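Local coordinates for protein Rik1-associated factor 1 (Schizosaccharomyces pombe, PDB 4O9D) that is a component of the Clr4 methyltransferase complex, which ubiquitylates and methylates histone H3 to establish heterochromatin, and is present here as its WD-repeat propeller domain, at residues Y89-D94 with G107-A112. Numbering follows the deposited sequence.
Sequences YSTISD and GAFDNA. With EDO (1,2-ethanediol), chain D.
The Phe109 ring takes Thr91 over one face: Thr91 CB sits 4.0 Å from the ring centroid and 27° off the normal, a CH-pi contact, and with CG2 anti to the backbone N, the methyl is carried over the rim of the same face. Ser93 CB approaches Phe109 CE1 obliquely at 3.8 Å, and Tyr132, outside the segments, stacks on the same ring. At the Asp110 carboxylate, Ala112 N meets OD1 from well above the plane, at 3.1 Å, closing an Asx turn; His78 ND1 also bonds to OD1. This turn overlaps the type I turn from Ala108 to Asn111. Ser90, across the contact, rests its OG 3.6 Å from Asp110 CB. A 1,2-ethanediol, probably from the crystallisation liquor, donates from O2 to Asp110 O at 2.9 Å.

Three backbone bonds join the antiparallel segments. Phe109 N donates to Thr91 O within the carbonyl plane, Ser93 N reaches Gly107 O at 2.9 Å, 37° out of that carbonyl's plane, and Gly107 N returns to Asp94 O at 3.0 Å. Because Ser93 and Asp94 both face Gly107, the register slips by one residue, the mark of a classic beta bulge. Ile92 and Ala108 form the non-hydrogen-bonded pair, with Ile92 CD1 4.2 Å from Ala108 CB.

The bulged hairpin belongs to the first WD repeat, within one propeller blade. Polar side-chain atoms find partners outside the two segments: Ser93 OG bonds to Ile133 O, Thr91 OG1 to Ala51 N, and Asp94 OD2 makes a salt bridge with Lys135 NZ and a hydrogen bond with Leu136 N. The chemistry thus implies a hairpin joined internally by main-chain bonds and ring packing, which Ser93 and Asp94 link to strand 133-138 of the next blade and Thr91 to the preceding sheet, with the lysine probably stabilising buried Asp94 as a carboxylate.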
loop_
_atom_site.group_PDB
_atom_site.type_symbol
_atom_site.label_atom_id
_atom_site.label_comp_id
_atom_site.label_asym_id
_atom_site.label_seq_id
_atom_site.Cartn_x
_atom_site.Cartn_y
_atom_site.Cartn_z
ATOM N N TYR A 89 -7.403 -15.247 -13.280
ATOM C CA TYR A 89 -7.516 -14.104 -12.386
ATOM C C TYR A 89 -6.437 -13.045 -12.648
ATOM O O TYR A 89 -5.305 -13.372 -13.024
ATOM C CB TYR A 89 -7.506 -14.596 -10.942
ATOM C CG TYR A 89 -8.810 -15.270 -10.618
ATOM C CD1 TYR A 89 -9.932 -14.521 -10.305
ATOM C CD2 TYR A 89 -8.941 -16.647 -10.680
ATOM C CE1 TYR A 89 -11.130 -15.122 -10.028
ATOM C CE2 TYR A 89 -10.147 -17.265 -10.406
ATOM C CZ TYR A 89 -11.238 -16.495 -10.086
ATOM O OH TYR A 89 -12.444 -17.094 -9.814
ATOM N N SER A 90 -6.823 -11.778 -12.483
ATOM C CA SER A 90 -5.905 -10.645 -12.604
ATOM C C SER A 90 -5.446 -10.157 -11.228
ATOM O O SER A 90 -6.255 -9.957 -10.334
ATOM C CB SER A 90 -6.582 -9.470 -13.320
ATOM O OG SER A 90 -7.219 -9.876 -14.518
ATOM N N THR A 91 -4.146 -9.938 -11.093
ATOM C CA THR A 91 -3.559 -9.366 -9.888
ATOM C C THR A 91 -4.359 -8.238 -9.223
ATOM O O THR A 91 -4.734 -7.254 -9.855
ATOM C CB THR A 91 -2.162 -8.850 -10.217
ATOM O OG1 THR A 91 -1.343 -9.969 -10.592
ATOM C CG2 THR A 91 -1.536 -8.122 -9.007
ATOM N N ILE A 92 -4.594 -8.376 -7.927
ATOM C CA ILE A 92 -5.212 -7.311 -7.157
ATOM C C ILE A 92 -4.133 -6.297 -6.834
ATOM O O ILE A 92 -3.105 -6.646 -6.246
ATOM C CB ILE A 92 -5.834 -7.812 -5.843
ATOM C CG1 ILE A 92 -6.903 -8.873 -6.135
ATOM C CG2 ILE A 92 -6.434 -6.624 -5.049
ATOM C CD1 ILE A 92 -8.117 -8.339 -6.837
ATOM N N SER A 93 -4.359 -5.045 -7.216
ATOM C CA SER A 93 -3.322 -4.043 -7.064
ATOM C C SER A 93 -3.557 -3.201 -5.806
ATOM O O SER A 93 -2.610 -2.756 -5.169
ATOM C CB SER A 93 -3.214 -3.175 -8.333
ATOM O OG SER A 93 -4.432 -2.495 -8.589
ATOM N N ASP A 94 -4.805 -2.997 -5.416
ATOM C CA ASP A 94 -5.055 -2.282 -4.178
ATOM C C ASP A 94 -6.473 -2.558 -3.721
ATOM O O ASP A 94 -7.288 -3.081 -4.468
ATOM C CB ASP A 94 -4.826 -0.769 -4.349
ATOM C CG ASP A 94 -4.250 -0.096 -3.067
ATOM O OD1 ASP A 94 -4.203 -0.759 -2.001
ATOM O OD2 ASP A 94 -3.856 1.093 -3.135
ATOM N N GLY A 107 -9.038 -2.735 -6.861
ATOM C CA GLY A 107 -8.453 -2.399 -8.147
ATOM C C GLY A 107 -7.620 -3.573 -8.653
ATOM O O GLY A 107 -7.057 -4.316 -7.875
ATOM N N ALA A 108 -7.535 -3.751 -9.959
ATOM C CA ALA A 108 -6.782 -4.878 -10.476
ATOM C C ALA A 108 -6.235 -4.645 -11.883
ATOM O O ALA A 108 -6.502 -3.623 -12.539
ATOM C CB ALA A 108 -7.658 -6.162 -10.456
ATOM N N PHE A 109 -5.520 -5.662 -12.347
ATOM C CA PHE A 109 -4.865 -5.652 -13.639
ATOM C C PHE A 109 -5.842 -6.041 -14.767
ATOM O O PHE A 109 -5.443 -6.254 -15.920
ATOM C CB PHE A 109 -3.659 -6.591 -13.600
ATOM C CG PHE A 109 -2.466 -6.031 -12.877
ATOM C CD1 PHE A 109 -2.550 -4.833 -12.168
ATOM C CD2 PHE A 109 -1.248 -6.710 -12.906
ATOM C CE1 PHE A 109 -1.445 -4.314 -11.515
ATOM C CE2 PHE A 109 -0.138 -6.195 -12.254
ATOM C CZ PHE A 109 -0.239 -4.996 -11.560
ATOM N N ASP A 110 -7.126 -6.090 -14.447
ATOM C CA ASP A 110 -8.152 -6.148 -15.495
ATOM C C ASP A 110 -8.650 -4.754 -15.917
ATOM O O ASP A 110 -9.576 -4.646 -16.719
ATOM C CB ASP A 110 -9.335 -7.003 -15.039
ATOM C CG ASP A 110 -10.107 -6.362 -13.912
ATOM O OD1 ASP A 110 -9.527 -5.488 -13.222
ATOM O OD2 ASP A 110 -11.286 -6.741 -13.711
ATOM N N ASN A 111 -8.026 -3.695 -15.391
ATOM C CA ASN A 111 -8.426 -2.313 -15.698
ATOM C C ASN A 111 -9.725 -1.842 -15.052
ATOM O O ASN A 111 -10.306 -0.879 -15.523
ATOM C CB ASN A 111 -8.586 -2.095 -17.222
ATOM C CG ASN A 111 -7.341 -2.459 -18.003
ATOM O OD1 ASN A 111 -6.298 -2.826 -17.427
ATOM N ND2 ASN A 111 -7.439 -2.369 -19.327
ATOM N N ALA A 112 -10.199 -2.517 -14.010
ATOM C CA ALA A 112 -11.504 -2.179 -13.432
ATOM C C ALA A 112 -11.419 -1.823 -11.951
ATOM O O ALA A 112 -10.615 -2.387 -11.231
ATOM C CB ALA A 112 -12.506 -3.344 -13.651
HETATM C C1 EDO D . -10.555 -5.518 -21.056
HETATM O O1 EDO D . -11.221 -4.258 -20.959
HETATM C C2 EDO D . -9.271 -5.472 -20.234
HETATM O O2 EDO D . -9.426 -6.329 -19.096
#